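Local coordinates for uncharacterized protein (Neisseria gonorrhoeae, PDB 5V77), which is of unknown function but is an all-beta protein of the NGO_1070-like family, found as a two-chain assembly in the crystal, at residues Ile22-Ser25 / Thr30-Leu33; Glu79-Lys84 / Glu90-Val95. All coordinates share one frame; numbering follows the deposited sequence.

In the fold
Each contact joins the two strands of an antiparallel beta hairpin in one curled sheet: interaction 1 pairs Ile22-Ser25 with Thr30-Leu33, and interaction 2 pairs Glu79-Lys84 with Glu90-Val95. Interaction 1 closes along the chain before interaction 2 opens, and their centres lie about 16 Å apart on opposite sides of the chain's centre. Even so they meet in the interior, where Leu33 CD2 of the first hairpin packs 3.9 Å from Ile93 CD1 of the second and also lies against Ile91. Strands 17-25 and 75-84 are sheet neighbours as well. Interaction 1 borders the second subunit and a bound sulfate near Phe24, probably from the crystallisation liquor; interaction 2 touches no other chain of the assembly.

Interaction 1: Ile22-Ser25 / Thr30-Leu33; sequences IIFS and TLTL
The carbonyl oxygen of Ile23 is gripped twice: Thr32 N donates to Ile23 O at 2.9 Å, with an N-H...O angle of 165°, and a water donates to it as well. That water also bonds Ser25 OG at 2.6 Å and Thr32 OG1, tying the two hydroxyls together across the strands; they stand too far apart to bond directly. Ser25 reaches the water with OG set between its own backbone N and carbonyl carbon (chi1 67°), where OG also rests against CB and CG2 of Thr30. Ile23 N returns a bond to Thr32 O, and Ser25 and Thr30 form the other hydrogen-bonded pair of this antiparallel hairpin, the shorter of its two bonds running from Ser25 N to Thr30 O at 2.8 Å.

The face carrying Ile22, Phe24, Leu31 and Leu33 is apolar. Leu31 holds its CD2 methyl squarely over the Phe24 ring, 3.5 Å from the centroid and 4° off the normal, a well-centred CH-pi contact. The same methyl touches Ile22 CG2 at 3.9 Å, while Ile22 CG1 lies beside Leu33 CG.

Thr30 OG1 bonds Asp26 in the turn. Phe24 meets Phe73 of the second subunit edge-to-face, and strand 43-58 continues the sheet beyond Thr30-Leu33 through backbone hydrogen bonds of Leu31 with Cys49 and of Leu33 with Ile47.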
ATOM      1  N   ILE A  22      -2.701   3.692  -6.481  1.00 21.12           N
ATOM      2  CA  ILE A  22      -3.082   3.502  -5.083  1.00 22.24           C
ATOM      3  C   ILE A  22      -2.342   4.578  -4.312  1.00 22.71           C
ATOM      4  O   ILE A  22      -1.111   4.599  -4.321  1.00 25.41           O
ATOM      5  CB  ILE A  22      -2.693   2.107  -4.560  1.00 24.91           C
ATOM      6  CG1 ILE A  22      -3.397   1.001  -5.369  1.00 24.64           C
ATOM      7  CG2 ILE A  22      -3.028   1.991  -3.081  1.00 24.13           C
ATOM      8  CD1 ILE A  22      -2.888  -0.390  -5.024  1.00 27.94           C
ATOM      9  N   ILE A  23      -3.073   5.503  -3.699  1.00 18.15           N
ATOM     10  CA  ILE A  23      -2.484   6.756  -3.221  1.00 19.81           C
ATOM     11  C   ILE A  23      -2.835   6.965  -1.757  1.00 24.79           C
ATOM     12  O   ILE A  23      -4.013   6.972  -1.399  1.00 18.67           O
ATOM     13  CB  ILE A  23      -2.988   7.947  -4.054  1.00 22.86           C
ATOM     14  CG1 ILE A  23      -2.607   7.738  -5.528  1.00 26.37           C
ATOM     15  CG2 ILE A  23      -2.475   9.258  -3.487  1.00 26.27           C
ATOM     16  CD1 ILE A  23      -1.105   7.766  -5.776  1.00 31.00           C
ATOM     17  N   PHE A  24      -1.822   7.220  -0.925  1.00 22.47           N
ATOM     18  CA  PHE A  24      -2.072   7.642   0.452  1.00 21.16           C
ATOM     19  C   PHE A  24      -2.431   9.127   0.500  1.00 28.11           C
ATOM     20  O   PHE A  24      -1.802   9.942  -0.181  1.00 24.44           O
ATOM     21  CB  PHE A  24      -0.817   7.413   1.312  1.00 22.91           C
ATOM     22  CG  PHE A  24      -0.627   5.994   1.764  1.00 22.12           C
ATOM     23  CD1 PHE A  24      -1.274   5.527   2.903  1.00 26.54           C
ATOM     24  CD2 PHE A  24       0.220   5.138   1.079  1.00 22.38           C
ATOM     25  CE1 PHE A  24      -1.093   4.219   3.333  1.00 24.64           C
ATOM     26  CE2 PHE A  24       0.398   3.825   1.502  1.00 31.58           C
ATOM     27  CZ  PHE A  24      -0.258   3.373   2.640  1.00 23.89           C
ATOM     28  N   SER A  25      -3.394   9.492   1.359  1.00 21.24           N
ATOM     29  CA  SER A  25      -3.724  10.894   1.625  1.00 24.78           C
ATOM     30  C   SER A  25      -4.146  11.056   3.080  1.00 24.18           C
ATOM     31  O   SER A  25      -4.166  10.099   3.853  1.00 21.83           O
ATOM     32  CB  SER A  25      -4.824  11.439   0.694  1.00 33.99           C
ATOM     33  OG  SER A  25      -6.090  10.835   0.928  1.00 31.08           O
ATOM     34  N   THR A  30      -5.773   7.661   4.792  1.00 20.54           N
ATOM     35  CA  THR A  30      -6.711   7.353   3.724  1.00 19.93           C
ATOM     36  C   THR A  30      -5.953   6.770   2.548  1.00 20.48           C
ATOM     37  O   THR A  30      -4.846   7.232   2.217  1.00 20.66           O
ATOM     38  CB  THR A  30      -7.473   8.603   3.281  1.00 21.95           C
ATOM     39  OG1 THR A  30      -8.266   9.056   4.370  1.00 23.45           O
ATOM     40  CG2 THR A  30      -8.388   8.304   2.075  1.00 25.96           C
ATOM     41  N   LEU A  31      -6.546   5.746   1.933  1.00 18.42           N
ATOM     42  CA  LEU A  31      -6.066   5.188   0.675  1.00 17.72           C
ATOM     43  C   LEU A  31      -7.121   5.398  -0.396  1.00 20.09           C
ATOM     44  O   LEU A  31      -8.301   5.071  -0.185  1.00 21.33           O
ATOM     45  CB  LEU A  31      -5.767   3.691   0.801  1.00 21.01           C
ATOM     46  CG  LEU A  31      -4.398   3.349   1.397  1.00 25.11           C
ATOM     47  CD1 LEU A  31      -4.372   1.880   1.724  1.00 29.45           C
ATOM     48  CD2 LEU A  31      -3.298   3.698   0.385  1.00 22.89           C
ATOM     49  N   THR A  32      -6.702   5.910  -1.550  1.00 18.52           N
ATOM     50  CA  THR A  32      -7.619   6.071  -2.675  1.00 18.46           C
ATOM     51  C   THR A  32      -7.107   5.247  -3.842  1.00 19.06           C
ATOM     52  O   THR A  32      -5.926   5.338  -4.217  1.00 21.24           O
ATOM     53  CB  THR A  32      -7.776   7.544  -3.073  1.00 19.19           C
ATOM     54  OG1 THR A  32      -8.229   8.288  -1.932  1.00 20.62           O
ATOM     55  CG2 THR A  32      -8.823   7.703  -4.210  1.00 20.30           C
ATOM     56  N   LEU A  33      -7.993   4.438  -4.396  1.00 18.12           N
ATOM     57  CA  LEU A  33      -7.716   3.631  -5.573  1.00 19.44           C
ATOM     58  C   LEU A  33      -8.422   4.282  -6.749  1.00 20.37           C
ATOM     59  O   LEU A  33      -9.609   4.589  -6.647  1.00 18.94           O
ATOM     60  CB  LEU A  33      -8.220   2.199  -5.371  1.00 21.42           C
ATOM     61  CG  LEU A  33      -7.333   1.227  -4.587  1.00 22.97           C
ATOM     62  CD1 LEU A  33      -7.102   1.719  -3.162  1.00 25.79           C
ATOM     63  CD2 LEU A  33      -7.979  -0.157  -4.548  1.00 23.79           C
TER
HETATM   64  O   HOH W   1      -5.907   9.100  -0.934  1.00 24.98           O

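Interaction 2: Glu79-Lys84 / Glu90-Val95; sequences EIELYK and EIIIDV
Tyr83 and Ile92 both carry CG or CG1 beside the backbone N (chi1 -59° and -62°), and with these torsions the two side chains meet at a slant across an antiparallel beta hairpin, Tyr83 CE2 3.7 Å from the Ile92 CD1 methyl. Glu81 shares their face, being two residues from Tyr83 on the same strand, and its CG too leans beside the backbone N. Within that strand Tyr83 OH donates to Glu81 OE2 at 2.7 Å, arriving nearly along the C-O axis, so the phenol hydroxyl ties the two alternate residues together. This bond helps fix the turn of the carboxylate, whose other oxygen, OE1, lies 3.8 Å from Ile92 CG2. Ile92 thus lies beside this pair, on the neighbouring strand, one isoleucine packing against both the acid and the ring. At the ring's edge, close to its plane, lies the carbonyl oxygen of Glu90.

The backbones pair Glu81 with Ile92 and Tyr83 with Glu90, two bonds each. Tyr83 N to Glu90 O, at 2.8 Å, is almost straight, with an N-H...O angle of 172°.

The other face is apolar and turned to the interior. Leu82 CD1 meets Ile91 CG2 at 3.7 Å, while Ile80 lies alongside both Ile91 and Ile93, its CG2 facing Ile91 CB and its CG1 facing Ile93 CG1. Ile47 of strand 43-58 packs on Ile80 and Ile91. Strand 9-13 flanks the hairpin beyond Ile80-Lys84, and strand 98-103 beyond Glu90-Asp94.

Past the last direct bonds a water takes over, donating to Glu79 O at 2.7 Å and accepting from Asp94 N at 2.9 Å.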
ATOM      1  N   GLU A  79     -14.458  -7.275 -11.075  1.00 37.18           N
ATOM      2  CA  GLU A  79     -15.343  -6.692 -10.070  1.00 35.64           C
ATOM      3  C   GLU A  79     -14.600  -6.662  -8.743  1.00 33.99           C
ATOM      4  O   GLU A  79     -13.603  -7.361  -8.560  1.00 34.64           O
ATOM      5  CB  GLU A  79     -16.645  -7.485  -9.927  1.00 41.27           C
ATOM      6  CG  GLU A  79     -16.432  -8.877  -9.371  1.00 42.71           C
ATOM      7  CD  GLU A  79     -17.663  -9.749  -9.515  1.00 55.26           C
ATOM      8  OE1 GLU A  79     -18.777  -9.200  -9.675  1.00 58.96           O
ATOM      9  OE2 GLU A  79     -17.507 -10.989  -9.474  1.00 56.06           O
ATOM     10  N   ILE A  80     -15.100  -5.842  -7.824  1.00 29.31           N
ATOM     11  CA  ILE A  80     -14.494  -5.633  -6.511  1.00 33.18           C
ATOM     12  C   ILE A  80     -15.524  -6.003  -5.448  1.00 33.24           C
ATOM     13  O   ILE A  80     -16.656  -5.503  -5.473  1.00 35.63           O
ATOM     14  CB  ILE A  80     -14.009  -4.178  -6.345  1.00 29.15           C
ATOM     15  CG1 ILE A  80     -12.912  -3.902  -7.377  1.00 28.23           C
ATOM     16  CG2 ILE A  80     -13.500  -3.926  -4.903  1.00 28.43           C
ATOM     17  CD1 ILE A  80     -12.454  -2.462  -7.448  1.00 33.94           C
ATOM     18  N   GLU A  81     -15.142  -6.897  -4.537  1.00 29.74           N
ATOM     19  CA  GLU A  81     -16.027  -7.330  -3.462  1.00 29.46           C
ATOM     20  C   GLU A  81     -15.995  -6.310  -2.334  1.00 33.59           C
ATOM     21  O   GLU A  81     -14.918  -5.948  -1.859  1.00 32.40           O
ATOM     22  CB  GLU A  81     -15.592  -8.690  -2.923  1.00 41.82           C
ATOM     23  CG  GLU A  81     -15.414  -9.764  -3.967  1.00 58.05           C
ATOM     24  CD  GLU A  81     -14.493 -10.870  -3.484  1.00 81.54           C
ATOM     25  OE1 GLU A  81     -13.474 -11.136  -4.157  1.00 88.93           O
ATOM     26  OE2 GLU A  81     -14.773 -11.455  -2.416  1.00 87.98           O
ATOM     27  N   LEU A  82     -17.166  -5.857  -1.896  1.00 29.53           N
ATOM     28  CA  LEU A  82     -17.265  -4.896  -0.803  1.00 29.01           C
ATOM     29  C   LEU A  82     -18.058  -5.528   0.332  1.00 32.21           C
ATOM     30  O   LEU A  82     -19.188  -5.992   0.121  1.00 38.46           O
ATOM     31  CB  LEU A  82     -17.924  -3.594  -1.268  1.00 33.95           C
ATOM     32  CG  LEU A  82     -18.241  -2.539  -0.194  1.00 40.53           C
ATOM     33  CD1 LEU A  82     -16.987  -2.034   0.494  1.00 36.47           C
ATOM     34  CD2 LEU A  82     -19.014  -1.375  -0.789  1.00 42.30           C
ATOM     35  N   TYR A  83     -17.457  -5.570   1.519  1.00 32.64           N
ATOM     36  CA  TYR A  83     -18.072  -6.127   2.718  1.00 35.80           C
ATOM     37  C   TYR A  83     -18.273  -5.012   3.733  1.00 40.75           C
ATOM     38  O   TYR A  83     -17.350  -4.233   3.988  1.00 36.42           O
ATOM     39  CB  TYR A  83     -17.197  -7.220   3.341  1.00 40.42           C
ATOM     40  CG  TYR A  83     -16.904  -8.388   2.433  1.00 45.62           C
ATOM     41  CD1 TYR A  83     -17.614  -9.578   2.546  1.00 50.09           C
ATOM     42  CD2 TYR A  83     -15.915  -8.304   1.464  1.00 46.01           C
ATOM     43  CE1 TYR A  83     -17.343 -10.654   1.713  1.00 55.75           C
ATOM     44  CE2 TYR A  83     -15.639  -9.372   0.626  1.00 49.25           C
ATOM     45  CZ  TYR A  83     -16.354 -10.538   0.754  1.00 53.61           C
ATOM     46  OH  TYR A  83     -16.069 -11.590  -0.083  1.00 59.86           O
ATOM     47  N   LYS A  84     -19.459  -4.944   4.332  1.00 35.43           N
ATOM     48  CA  LYS A  84     -19.731  -3.917   5.334  1.00 39.37           C
ATOM     49  C   LYS A  84     -20.012  -4.587   6.667  1.00 44.18           C
ATOM     50  O   LYS A  84     -20.963  -5.365   6.783  1.00 45.75           O
ATOM     51  CB  LYS A  84     -20.903  -3.025   4.920  1.00 47.29           C
ATOM     52  CG  LYS A  84     -21.055  -1.794   5.801  1.00 50.98           C
ATOM     53  CD  LYS A  84     -22.144  -0.865   5.284  1.00 63.07           C
ATOM     54  CE  LYS A  84     -22.092   0.485   5.987  1.00 59.27           C
ATOM     55  NZ  LYS A  84     -22.233   0.350   7.460  1.00 58.44           N
ATOM     56  N   GLU A  90     -14.555  -3.537   4.110  1.00 28.95           N
ATOM     57  CA  GLU A  90     -13.399  -4.156   3.477  1.00 24.36           C
ATOM     58  C   GLU A  90     -13.677  -4.332   1.992  1.00 25.74           C
ATOM     59  O   GLU A  90     -14.774  -4.749   1.614  1.00 30.58           O
ATOM     60  CB  GLU A  90     -13.089  -5.519   4.120  1.00 29.79           C
ATOM     61  CG  GLU A  90     -11.819  -6.186   3.595  1.00 30.96           C
ATOM     62  CD  GLU A  90     -11.592  -7.552   4.208  1.00 41.48           C
ATOM     63  OE1 GLU A  90     -12.419  -7.962   5.036  1.00 47.55           O
ATOM     64  OE2 GLU A  90     -10.586  -8.213   3.871  1.00 45.21           O
ATOM     65  N   ILE A  91     -12.689  -4.016   1.150  1.00 26.87           N
ATOM     66  CA  ILE A  91     -12.753  -4.381  -0.261  1.00 27.32           C
ATOM     67  C   ILE A  91     -11.741  -5.487  -0.509  1.00 26.25           C
ATOM     68  O   ILE A  91     -10.660  -5.504   0.093  1.00 27.00           O
ATOM     69  CB  ILE A  91     -12.512  -3.198  -1.219  1.00 28.72           C
ATOM     70  CG1 ILE A  91     -11.244  -2.422  -0.857  1.00 26.06           C
ATOM     71  CG2 ILE A  91     -13.731  -2.282  -1.269  1.00 27.22           C
ATOM     72  CD1 ILE A  91     -10.831  -1.466  -1.962  1.00 32.35           C
ATOM     73  N   ILE A  92     -12.094  -6.410  -1.394  1.00 30.19           N
ATOM     74  CA  ILE A  92     -11.194  -7.475  -1.808  1.00 33.33           C
ATOM     75  C   ILE A  92     -11.120  -7.480  -3.324  1.00 30.55           C
ATOM     76  O   ILE A  92     -12.152  -7.526  -4.002  1.00 32.70           O
ATOM     77  CB  ILE A  92     -11.637  -8.847  -1.278  1.00 36.46           C
ATOM     78  CG1 ILE A  92     -11.622  -8.835   0.248  1.00 38.19           C
ATOM     79  CG2 ILE A  92     -10.705  -9.937  -1.813  1.00 34.99           C
ATOM     80  CD1 ILE A  92     -12.022 -10.150   0.863  1.00 45.15           C
ATOM     81  N   ILE A  93      -9.902  -7.403  -3.851  1.00 31.21           N
ATOM     82  CA  ILE A  93      -9.637  -7.536  -5.277  1.00 30.40           C
ATOM     83  C   ILE A  93      -8.863  -8.829  -5.460  1.00 33.63           C
ATOM     84  O   ILE A  93      -7.791  -8.994  -4.872  1.00 34.74           O
ATOM     85  CB  ILE A  93      -8.834  -6.341  -5.813  1.00 30.85           C
ATOM     86  CG1 ILE A  93      -9.629  -5.034  -5.647  1.00 31.77           C
ATOM     87  CG2 ILE A  93      -8.418  -6.595  -7.261  1.00 32.22           C
ATOM     88  CD1 ILE A  93      -8.786  -3.786  -5.836  1.00 29.15           C
ATOM     89  N   ASP A  94      -9.393  -9.749  -6.257  1.00 33.25           N
ATOM     90  CA  ASP A  94      -8.745 -11.050  -6.442  1.00 34.91           C
ATOM     91  C   ASP A  94      -8.636 -11.305  -7.942  1.00 36.15           C
ATOM     92  O   ASP A  94      -9.595 -11.758  -8.567  1.00 38.52           O
ATOM     93  CB  ASP A  94      -9.520 -12.148  -5.722  1.00 46.27           C
ATOM     94  CG  ASP A  94      -8.774 -13.476  -5.685  1.00 55.34           C
ATOM     95  OD1 ASP A  94      -7.865 -13.699  -6.515  1.00 51.31           O
ATOM     96  OD2 ASP A  94      -9.110 -14.311  -4.820  1.00 55.86           O
ATOM     97  N   VAL A  95      -7.474 -10.993  -8.520  1.00 38.66           N
ATOM     98  CA  VAL A  95      -7.225 -11.198  -9.946  1.00 39.39           C
ATOM     99  C   VAL A  95      -5.865 -11.858 -10.129  1.00 46.36           C
ATOM    100  O   VAL A  95      -5.047 -11.429 -10.953  1.00 44.23           O
ATOM    101  CB  VAL A  95      -7.305  -9.874 -10.725  1.00 37.62           C
ATOM    102  CG1 VAL A  95      -8.729  -9.364 -10.718  1.00 37.98           C
ATOM    103  CG2 VAL A  95      -6.381  -8.830 -10.115  1.00 40.05           C
TER
HETATM  104  O   HOH W   2     -12.018  -9.279  -7.438  1.00 38.84           O